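Local atomic coordinates of sortase (Actinomyces oris, PDB entry 2XWG), a protein that probably acts as a class C sortase, a membrane-anchored cysteine transpeptidase of fimbrial assembly; this fragment, its soluble catalytic domain, binds calcium ions. Residues Y173-L177 with G178-K182; Y92-E95 with M96-D99; G119-S122 with R123-T126. All blocks are in the same frame, centred on the assembly; numbering follows the deposited sequence.

Contact 1: residues Y173-L177 with G178-K182; sequences YVSSL and GQTLK
Y173 and K182 lie side by side and point the same way, the lysine running fully extended along the tyrosine ring. Y173 CE1 sits 3.6 Å from K182 CG, and further out Y173 OH comes within 3.9 Å of K182 CE. The ring is brought there by a first torsion that places CG beside the backbone N (chi1 -58°), while K182 CG is anti to its backbone N (chi1 -178°). On the same face S175 and T180 join hydroxyls, S175 OG to T180 OG1 at 2.6 Å, and T180 CG2 lies 4.0 Å from Y173 CB. These pairs belong to a beta hairpin with a two-residue loop (L177, G178, both at positive phi) joining strands 171-176 and 179-191 through a type I' turn from S176 to Q179. An alanine in place of Y173 would probably leave the methylenes of K182 without the ring beside them and set that chain free to turn. V174 and L181, both buried, pair on the other face, V174 N bonding L181 O at 2.8 Å and L181 N bonding V174 O at 3.0 Å. S176 OG, also buried, is hydrogen-bonded to P138 O.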
ATOM      1  N   TYR A 173      -1.682   8.655   7.584  1.00 29.56           N
ATOM      2  CA  TYR A 173      -1.506   9.662   6.545  1.00 29.15           C
ATOM      3  C   TYR A 173      -0.558   9.159   5.501  1.00 27.14           C
ATOM      4  O   TYR A 173       0.495   8.651   5.832  1.00 28.48           O
ATOM      5  CB  TYR A 173      -0.886  10.908   7.126  1.00 26.16           C
ATOM      6  CG  TYR A 173      -1.671  11.522   8.242  1.00 31.79           C
ATOM      7  CD1 TYR A 173      -2.635  12.474   7.988  1.00 32.23           C
ATOM      8  CD2 TYR A 173      -1.431  11.168   9.561  1.00 32.66           C
ATOM      9  CE1 TYR A 173      -3.351  13.064   9.011  1.00 34.77           C
ATOM     10  CE2 TYR A 173      -2.129  11.763  10.596  1.00 34.64           C
ATOM     11  CZ  TYR A 173      -3.087  12.712  10.310  1.00 40.41           C
ATOM     12  OH  TYR A 173      -3.801  13.300  11.333  1.00 46.30           O
ATOM     13  N   VAL A 174      -0.909   9.338   4.238  1.00 34.08           N
ATOM     14  CA  VAL A 174      -0.042   8.947   3.140  1.00 34.63           C
ATOM     15  C   VAL A 174       0.358  10.195   2.327  1.00 38.35           C
ATOM     16  O   VAL A 174      -0.474  10.749   1.613  1.00 43.35           O
ATOM     17  CB  VAL A 174      -0.754   7.931   2.248  1.00 32.73           C
ATOM     18  CG1 VAL A 174       0.145   7.497   1.096  1.00 32.92           C
ATOM     19  CG2 VAL A 174      -1.192   6.729   3.079  1.00 31.89           C
ATOM     20  N   SER A 175       1.609  10.645   2.458  1.00 24.03           N
ATOM     21  CA  SER A 175       2.118  11.788   1.681  1.00 31.49           C
ATOM     22  C   SER A 175       2.847  11.399   0.393  1.00 29.27           C
ATOM     23  O   SER A 175       3.701  10.517   0.396  1.00 29.24           O
ATOM     24  CB  SER A 175       3.042  12.648   2.535  1.00 26.45           C
ATOM     25  OG  SER A 175       2.300  13.212   3.598  1.00 32.37           O
ATOM     26  N   SER A 176       2.501  12.056  -0.709  1.00 31.42           N
ATOM     27  CA  SER A 176       3.206  11.872  -1.976  1.00 32.67           C
ATOM     28  C   SER A 176       2.885  13.019  -2.909  1.00 36.99           C
ATOM     29  O   SER A 176       1.815  13.618  -2.816  1.00 36.13           O
ATOM     30  CB  SER A 176       2.791  10.573  -2.657  1.00 34.11           C
ATOM     31  OG  SER A 176       1.447  10.666  -3.098  1.00 35.83           O
ATOM     32  N   LEU A 177       3.814  13.323  -3.815  1.00 38.36           N
ATOM     33  CA  LEU A 177       3.597  14.365  -4.809  1.00 34.75           C
ATOM     34  C   LEU A 177       2.949  15.625  -4.199  1.00 38.63           C
ATOM     35  O   LEU A 177       1.884  16.063  -4.624  1.00 39.34           O
ATOM     36  CB  LEU A 177       2.754  13.807  -5.956  1.00 38.48           C
ATOM     37  CG  LEU A 177       3.466  12.981  -7.036  1.00 37.67           C
ATOM     38  CD1 LEU A 177       4.846  12.530  -6.606  1.00 37.36           C
ATOM     39  CD2 LEU A 177       2.616  11.799  -7.439  1.00 40.17           C
ATOM     40  N   GLY A 178       3.594  16.186  -3.184  1.00 36.57           N
ATOM     41  CA  GLY A 178       3.175  17.446  -2.601  1.00 30.74           C
ATOM     42  C   GLY A 178       1.876  17.462  -1.834  1.00 41.76           C
ATOM     43  O   GLY A 178       1.356  18.535  -1.519  1.00 44.85           O
ATOM     44  N   GLN A 179       1.350  16.290  -1.499  1.00 46.12           N
ATOM     45  CA  GLN A 179       0.010  16.242  -0.941  1.00 46.10           C
ATOM     46  C   GLN A 179      -0.180  15.151   0.114  1.00 44.92           C
ATOM     47  O   GLN A 179       0.209  14.014  -0.102  1.00 44.99           O
ATOM     48  CB  GLN A 179      -0.960  16.038  -2.086  1.00 50.44           C
ATOM     49  CG  GLN A 179      -2.383  16.360  -1.749  1.00 58.79           C
ATOM     50  CD  GLN A 179      -3.198  16.588  -2.997  1.00 69.00           C
ATOM     51  OE1 GLN A 179      -2.747  17.282  -3.932  1.00 65.29           O
ATOM     52  NE2 GLN A 179      -4.397  15.990  -3.043  1.00 65.59           N
ATOM     53  N   THR A 180      -0.783  15.493   1.250  1.00 35.18           N
ATOM     54  CA  THR A 180      -0.927  14.540   2.339  1.00 32.47           C
ATOM     55  C   THR A 180      -2.362  14.049   2.457  1.00 39.90           C
ATOM     56  O   THR A 180      -3.282  14.846   2.597  1.00 45.87           O
ATOM     57  CB  THR A 180      -0.483  15.132   3.687  1.00 33.10           C
ATOM     58  OG1 THR A 180       0.919  15.426   3.647  1.00 34.12           O
ATOM     59  CG2 THR A 180      -0.719  14.149   4.813  1.00 31.36           C
ATOM     60  N   LEU A 181      -2.542  12.731   2.419  1.00 39.91           N
ATOM     61  CA  LEU A 181      -3.854  12.123   2.429  1.00 35.11           C
ATOM     62  C   LEU A 181      -4.156  11.531   3.806  1.00 40.88           C
ATOM     63  O   LEU A 181      -3.417  10.671   4.282  1.00 37.91           O
ATOM     64  CB  LEU A 181      -3.886  11.001   1.403  1.00 35.09           C
ATOM     65  CG  LEU A 181      -3.296  11.234   0.017  1.00 39.03           C
ATOM     66  CD1 LEU A 181      -3.602  10.020  -0.830  1.00 39.15           C
ATOM     67  CD2 LEU A 181      -3.843  12.502  -0.643  1.00 41.57           C
ATOM     68  N   LYS A 182      -5.232  11.978   4.450  1.00 30.61           N
ATOM     69  CA  LYS A 182      -5.618  11.399   5.722  1.00 31.14           C
ATOM     70  C   LYS A 182      -6.604  10.271   5.511  1.00 37.58           C
ATOM     71  O   LYS A 182      -7.630  10.481   4.861  1.00 38.46           O
ATOM     72  CB  LYS A 182      -6.257  12.454   6.612  1.00 33.65           C
ATOM     73  CG  LYS A 182      -6.645  11.963   7.990  1.00 33.43           C
ATOM     74  CD  LYS A 182      -7.262  13.095   8.798  1.00 36.39           C
ATOM     75  CE  LYS A 182      -7.482  12.700  10.242  1.00 35.82           C
ATOM     76  NZ  LYS A 182      -8.291  13.730  10.995  1.00 39.68           N
TER

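Contact 2: residues Y92-E95 with M96-D99. With CA (calcium ion), chain G.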
ATOM      1  N   TYR A  92       4.722   0.490 -15.026  1.00 49.46           N
ATOM      2  CA  TYR A  92       4.344   0.875 -13.674  1.00 49.14           C
ATOM      3  C   TYR A  92       5.521   1.557 -12.988  1.00 42.22           C
ATOM      4  O   TYR A  92       5.355   2.542 -12.286  1.00 43.80           O
ATOM      5  CB  TYR A  92       3.851  -0.370 -12.929  1.00 39.23           C
ATOM      6  CG  TYR A  92       3.941  -0.367 -11.417  1.00 39.28           C
ATOM      7  CD1 TYR A  92       2.987   0.263 -10.644  1.00 35.15           C
ATOM      8  CD2 TYR A  92       4.947  -1.063 -10.767  1.00 39.05           C
ATOM      9  CE1 TYR A  92       3.057   0.244  -9.282  1.00 33.13           C
ATOM     10  CE2 TYR A  92       5.019  -1.097  -9.406  1.00 33.43           C
ATOM     11  CZ  TYR A  92       4.075  -0.448  -8.669  1.00 34.46           C
ATOM     12  OH  TYR A  92       4.155  -0.499  -7.301  1.00 35.46           O
ATOM     13  N   LEU A  93       6.715   1.052 -13.233  1.00 37.11           N
ATOM     14  CA  LEU A  93       7.907   1.630 -12.639  1.00 37.13           C
ATOM     15  C   LEU A  93       8.057   3.103 -12.982  1.00 41.56           C
ATOM     16  O   LEU A  93       8.753   3.847 -12.286  1.00 42.65           O
ATOM     17  CB  LEU A  93       9.136   0.869 -13.113  1.00 40.25           C
ATOM     18  CG  LEU A  93       9.768  -0.130 -12.148  1.00 39.52           C
ATOM     19  CD1 LEU A  93       8.734  -0.790 -11.263  1.00 31.87           C
ATOM     20  CD2 LEU A  93      10.551  -1.163 -12.943  1.00 41.31           C
ATOM     21  N   HIS A  94       7.423   3.525 -14.067  1.00 51.20           N
ATOM     22  CA  HIS A  94       7.560   4.901 -14.513  1.00 54.99           C
ATOM     23  C   HIS A  94       6.600   5.813 -13.761  1.00 52.71           C
ATOM     24  O   HIS A  94       6.777   7.020 -13.749  1.00 53.35           O
ATOM     25  CB  HIS A  94       7.318   5.027 -16.020  1.00 58.28           C
ATOM     26  CG  HIS A  94       8.547   4.845 -16.851  1.00 61.28           C
ATOM     27  ND1 HIS A  94       8.764   3.724 -17.626  1.00 64.85           N
ATOM     28  CD2 HIS A  94       9.623   5.645 -17.036  1.00 62.75           C
ATOM     29  CE1 HIS A  94       9.921   3.840 -18.251  1.00 69.82           C
ATOM     30  NE2 HIS A  94      10.464   4.997 -17.911  1.00 73.49           N
ATOM     31  N   GLU A  95       5.580   5.248 -13.130  1.00 38.54           N
ATOM     32  CA  GLU A  95       4.665   6.089 -12.378  1.00 37.95           C
ATOM     33  C   GLU A  95       5.290   6.490 -11.054  1.00 35.73           C
ATOM     34  O   GLU A  95       6.052   5.734 -10.466  1.00 35.67           O
ATOM     35  CB  GLU A  95       3.332   5.391 -12.174  1.00 35.15           C
ATOM     36  CG  GLU A  95       2.655   5.032 -13.482  1.00 40.27           C
ATOM     37  CD  GLU A  95       2.177   6.261 -14.240  1.00 45.60           C
ATOM     38  OE1 GLU A  95       2.174   7.368 -13.651  1.00 43.60           O
ATOM     39  OE2 GLU A  95       1.790   6.117 -15.421  1.00 46.03           O
ATOM     40  N   MET A  96       4.989   7.700 -10.608  1.00 41.12           N
ATOM     41  CA  MET A  96       5.486   8.204  -9.339  1.00 40.14           C
ATOM     42  C   MET A  96       6.985   7.969  -9.142  1.00 44.37           C
ATOM     43  O   MET A  96       7.393   7.449  -8.098  1.00 40.19           O
ATOM     44  CB  MET A  96       4.692   7.565  -8.208  1.00 36.57           C
ATOM     45  CG  MET A  96       3.203   7.723  -8.377  1.00 32.82           C
ATOM     46  SD  MET A  96       2.270   7.230  -6.917  1.00 40.07           S
ATOM     47  CE  MET A  96       2.543   8.627  -5.829  1.00 34.39           C
ATOM     48  N   ASP A  97       7.793   8.364 -10.133  1.00 39.33           N
ATOM     49  CA  ASP A  97       9.221   8.035 -10.151  1.00 43.46           C
ATOM     50  C   ASP A  97      10.178   9.245 -10.074  1.00 49.68           C
ATOM     51  O   ASP A  97      11.377   9.130 -10.370  1.00 45.28           O
ATOM     52  CB  ASP A  97       9.570   7.133 -11.357  1.00 45.04           C
ATOM     53  CG  ASP A  97       9.729   7.912 -12.683  1.00 51.26           C
ATOM     54  OD1 ASP A  97       8.947   8.860 -12.964  1.00 49.46           O
ATOM     55  OD2 ASP A  97      10.655   7.558 -13.457  1.00 52.25           O
ATOM     56  N   ILE A  98       9.657  10.394  -9.660  1.00 46.35           N
ATOM     57  CA  ILE A  98      10.505  11.564  -9.460  1.00 48.48           C
ATOM     58  C   ILE A  98      11.625  11.285  -8.460  1.00 51.52           C
ATOM     59  O   ILE A  98      12.791  11.544  -8.745  1.00 53.73           O
ATOM     60  CB  ILE A  98       9.720  12.758  -8.925  1.00 52.92           C
ATOM     61  CG1 ILE A  98       8.524  13.071  -9.814  1.00 55.68           C
ATOM     62  CG2 ILE A  98      10.629  13.963  -8.834  1.00 56.49           C
ATOM     63  CD1 ILE A  98       7.615  14.163  -9.234  1.00 58.68           C
ATOM     64  N   ASP A  99      11.255  10.789  -7.277  1.00 54.01           N
ATOM     65  CA  ASP A  99      12.213  10.375  -6.245  1.00 51.53           C
ATOM     66  C   ASP A  99      12.267   8.855  -6.183  1.00 52.03           C
ATOM     67  O   ASP A  99      11.408   8.155  -6.742  1.00 51.41           O
ATOM     68  CB  ASP A  99      11.804  10.892  -4.863  1.00 54.98           C
ATOM     69  CG  ASP A  99      11.777  12.408  -4.778  1.00 63.37           C
ATOM     70  OD1 ASP A  99      12.758  13.046  -5.241  1.00 65.35           O
ATOM     71  OD2 ASP A  99      10.773  12.956  -4.242  1.00 59.46           O
TER
HETATM   72 CA    CA G1287       6.546   9.635 -14.361  1.00 72.51          CA
HETATM   73  O   HOH W   1       3.304   9.313 -12.637  1.00 50.38           O
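A calcium site lies where helix 87-93 gives way to the loop before strand 103-107, and H94 and D97 supply two of its ligands from one short turn of chain. The metal is held by the backbone carbonyl of H94, O at 2.7 Å, and by one carboxylate oxygen of D97, OD1 at 2.9 Å; E58 of helix 55-68 adds a third protein ligand. H94 O and D97 OD1 are 3.0 Å apart, a close approach that the shared calcium ion probably makes tolerable. D97 CG lies between its own backbone N and carbonyl carbon (chi1 80°), which brings the carboxylate back beside H94 O, with D97 CB 3.5 Å from L93 O. The imidazole of H94 takes no part in binding the metal. It runs alongside the carboxylate, the two planes 70° apart, with H94 CD2 4.2 Å from D97 OD2. A water links the E95 side chain to the M96 backbone, close to E95 OE1 (2.5 Å), to which it may donate, and accepting from M96 N at 3.1 Å. The same E95 OE1 is hydrogen-bonded to S61 of helix 55-68. A main-chain oxygen and a carboxylate three residues on, completed by an acid from a separate helix, make a calcium site at the protein surface that ties the loop after helix 87-93 to helix 55-68 through E58.

Contact 3: residues G119-S122 with R123-T126. With CA (calcium ion), chain F.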
ATOM      1  N   GLY A 119       6.444  -2.121  -5.794  1.00 32.32           N
ATOM      2  CA  GLY A 119       6.564  -3.573  -5.753  1.00 33.37           C
ATOM      3  C   GLY A 119       6.683  -4.218  -4.377  1.00 33.54           C
ATOM      4  O   GLY A 119       6.801  -3.526  -3.355  1.00 27.94           O
ATOM      5  N   THR A 120       6.676  -5.551  -4.352  1.00 26.65           N
ATOM      6  CA  THR A 120       6.723  -6.267  -3.089  1.00 28.25           C
ATOM      7  C   THR A 120       7.708  -7.431  -3.126  1.00 31.83           C
ATOM      8  O   THR A 120       7.542  -8.440  -2.440  1.00 28.25           O
ATOM      9  CB  THR A 120       5.320  -6.772  -2.680  1.00 29.25           C
ATOM     10  OG1 THR A 120       4.778  -7.562  -3.744  1.00 32.20           O
ATOM     11  CG2 THR A 120       4.394  -5.609  -2.424  1.00 26.70           C
ATOM     12  N   ASP A 121       8.746  -7.290  -3.930  1.00 32.86           N
ATOM     13  CA  ASP A 121       9.798  -8.288  -3.938  1.00 36.88           C
ATOM     14  C   ASP A 121      10.482  -8.270  -2.588  1.00 34.53           C
ATOM     15  O   ASP A 121      10.364  -7.307  -1.837  1.00 33.56           O
ATOM     16  CB  ASP A 121      10.796  -7.968  -5.028  1.00 38.03           C
ATOM     17  CG  ASP A 121      11.372  -6.613  -4.860  1.00 40.41           C
ATOM     18  OD1 ASP A 121      10.654  -5.612  -5.134  1.00 36.13           O
ATOM     19  OD2 ASP A 121      12.531  -6.554  -4.413  1.00 46.31           O
ATOM     20  N   SER A 122      11.198  -9.338  -2.275  1.00 40.21           N
ATOM     21  CA  SER A 122      11.798  -9.489  -0.959  1.00 35.53           C
ATOM     22  C   SER A 122      12.780  -8.351  -0.641  1.00 36.88           C
ATOM     23  O   SER A 122      12.819  -7.878   0.483  1.00 34.27           O
ATOM     24  CB  SER A 122      12.474 -10.851  -0.838  1.00 33.28           C
ATOM     25  OG  SER A 122      13.672 -10.894  -1.606  1.00 43.49           O
ATOM     26  N   ARG A 123      13.553  -7.889  -1.621  1.00 40.68           N
ATOM     27  CA  ARG A 123      14.516  -6.827  -1.360  1.00 40.25           C
ATOM     28  C   ARG A 123      13.779  -5.559  -0.944  1.00 38.83           C
ATOM     29  O   ARG A 123      14.195  -4.867  -0.009  1.00 40.73           O
ATOM     30  CB  ARG A 123      15.387  -6.510  -2.598  1.00 47.59           C
ATOM     31  CG  ARG A 123      16.459  -7.541  -2.969  1.00 58.36           C
ATOM     32  CD  ARG A 123      16.251  -8.064  -4.409  1.00 65.81           C
ATOM     33  NE  ARG A 123      15.003  -8.834  -4.507  1.00 66.70           N
ATOM     34  CZ  ARG A 123      14.935 -10.168  -4.523  1.00 63.58           C
ATOM     35  NH1 ARG A 123      16.053 -10.899  -4.479  1.00 59.11           N
ATOM     36  NH2 ARG A 123      13.749 -10.768  -4.598  1.00 58.32           N
ATOM     37  N   THR A 124      12.700  -5.246  -1.656  1.00 33.15           N
ATOM     38  CA  THR A 124      11.907  -4.037  -1.389  1.00 31.31           C
ATOM     39  C   THR A 124      11.335  -4.009   0.021  1.00 27.89           C
ATOM     40  O   THR A 124      11.443  -2.999   0.706  1.00 25.24           O
ATOM     41  CB  THR A 124      10.741  -3.923  -2.360  1.00 29.56           C
ATOM     42  OG1 THR A 124      11.252  -3.727  -3.674  1.00 32.26           O
ATOM     43  CG2 THR A 124       9.863  -2.767  -2.001  1.00 29.06           C
ATOM     44  N   LEU A 125      10.750  -5.124   0.460  1.00 23.86           N
ATOM     45  CA  LEU A 125      10.146  -5.172   1.797  1.00 26.73           C
ATOM     46  C   LEU A 125      11.181  -5.185   2.929  1.00 23.80           C
ATOM     47  O   LEU A 125      10.838  -4.955   4.082  1.00 24.58           O
ATOM     48  CB  LEU A 125       9.168  -6.351   1.949  1.00 24.60           C
ATOM     49  CG  LEU A 125       7.990  -6.417   0.986  1.00 22.40           C
ATOM     50  CD1 LEU A 125       6.919  -7.359   1.515  1.00 25.92           C
ATOM     51  CD2 LEU A 125       7.433  -5.070   0.842  1.00 21.78           C
ATOM     52  N   THR A 126      12.434  -5.469   2.603  1.00 24.73           N
ATOM     53  CA  THR A 126      13.532  -5.281   3.550  1.00 25.88           C
ATOM     54  C   THR A 126      13.879  -3.793   3.693  1.00 28.36           C
ATOM     55  O   THR A 126      14.414  -3.366   4.714  1.00 29.23           O
ATOM     56  CB  THR A 126      14.766  -6.081   3.102  1.00 27.69           C
ATOM     57  OG1 THR A 126      14.622  -7.445   3.544  1.00 33.89           O
ATOM     58  CG2 THR A 126      16.024  -5.517   3.690  1.00 28.39           C
TER
HETATM   59 CA    CA F1286       5.774 -10.103  -4.046  1.00 44.82          CA
HETATM   60  O   HOH W   2      12.091  -8.930   2.796  1.00 34.06           O
HETATM   61  O   HOH W   3       6.850  -9.777  -6.661  1.00 41.66           O
HETATM   62  O   HOH W   4       3.592 -11.600  -5.048  1.00 45.45           O
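The chain enters the weakly bonded helix 122-127 through D121 at the N-cap position, where L125 N reaches back to D121 O at 3.2 Å in a nearly straight bond, 163° at the hydrogen. The D121 carboxylate bends over the first turn and crosses the T124 side chain at about a right angle. Its OD1 accepts a very short bond from T124 OG1 at 2.5 Å, while OD2 takes T124 N at 3.1 Å from above the carboxylate plane, the N-cap bond. T124 thus engages both oxygens, with its hydroxyl and its backbone N-H. D121 CG sits between its own N and carbonyl carbon (chi1 57°), a rotation that carries the carboxylate to the helix start. R123 folds back to the same acid: its NE meets D121 OD2 at 3.4 Å, a weak salt bridge made at the edge of the guanidinium, while S122 OG lies over one face of that group. Just before D121, T120 OG1 binds a calcium ion at 2.7 Å, joined by the carbonyls of P77 and E80 and two waters. Along the helix a water bridges S122 O and T126 OG1. With T124 N-H and OG1 and the arginine around it, the D121 carboxylate is probably stabilised in its charged form, and its negative charge would probably interact favourably with the helix dipole.

Contacts 2, 3 and 1 follow in that order along the chain, within the sortase beta-barrel domain. Contact 2 lies between helix 87-93 and strand 103-107, contact 3 follows strand 112-118, and strand 171-176 of contact 1 pairs with strand 103-107, closing the sheet. Centres lie about 16 Å apart for contacts 1 and 2 and for 2 and 3, and about 22 Å for 1 and 3, which do not touch. Contact 2 is the bridge: M96 CE packs on L177 CD2, and Y92 OH probably bonds G119 N. L125 of contact 3 lies near H151, the predicted catalytic histidine. One calcium ion links helix 55-68 to the loop of contact 2, the other T120 to the loop carrying P77 and E80.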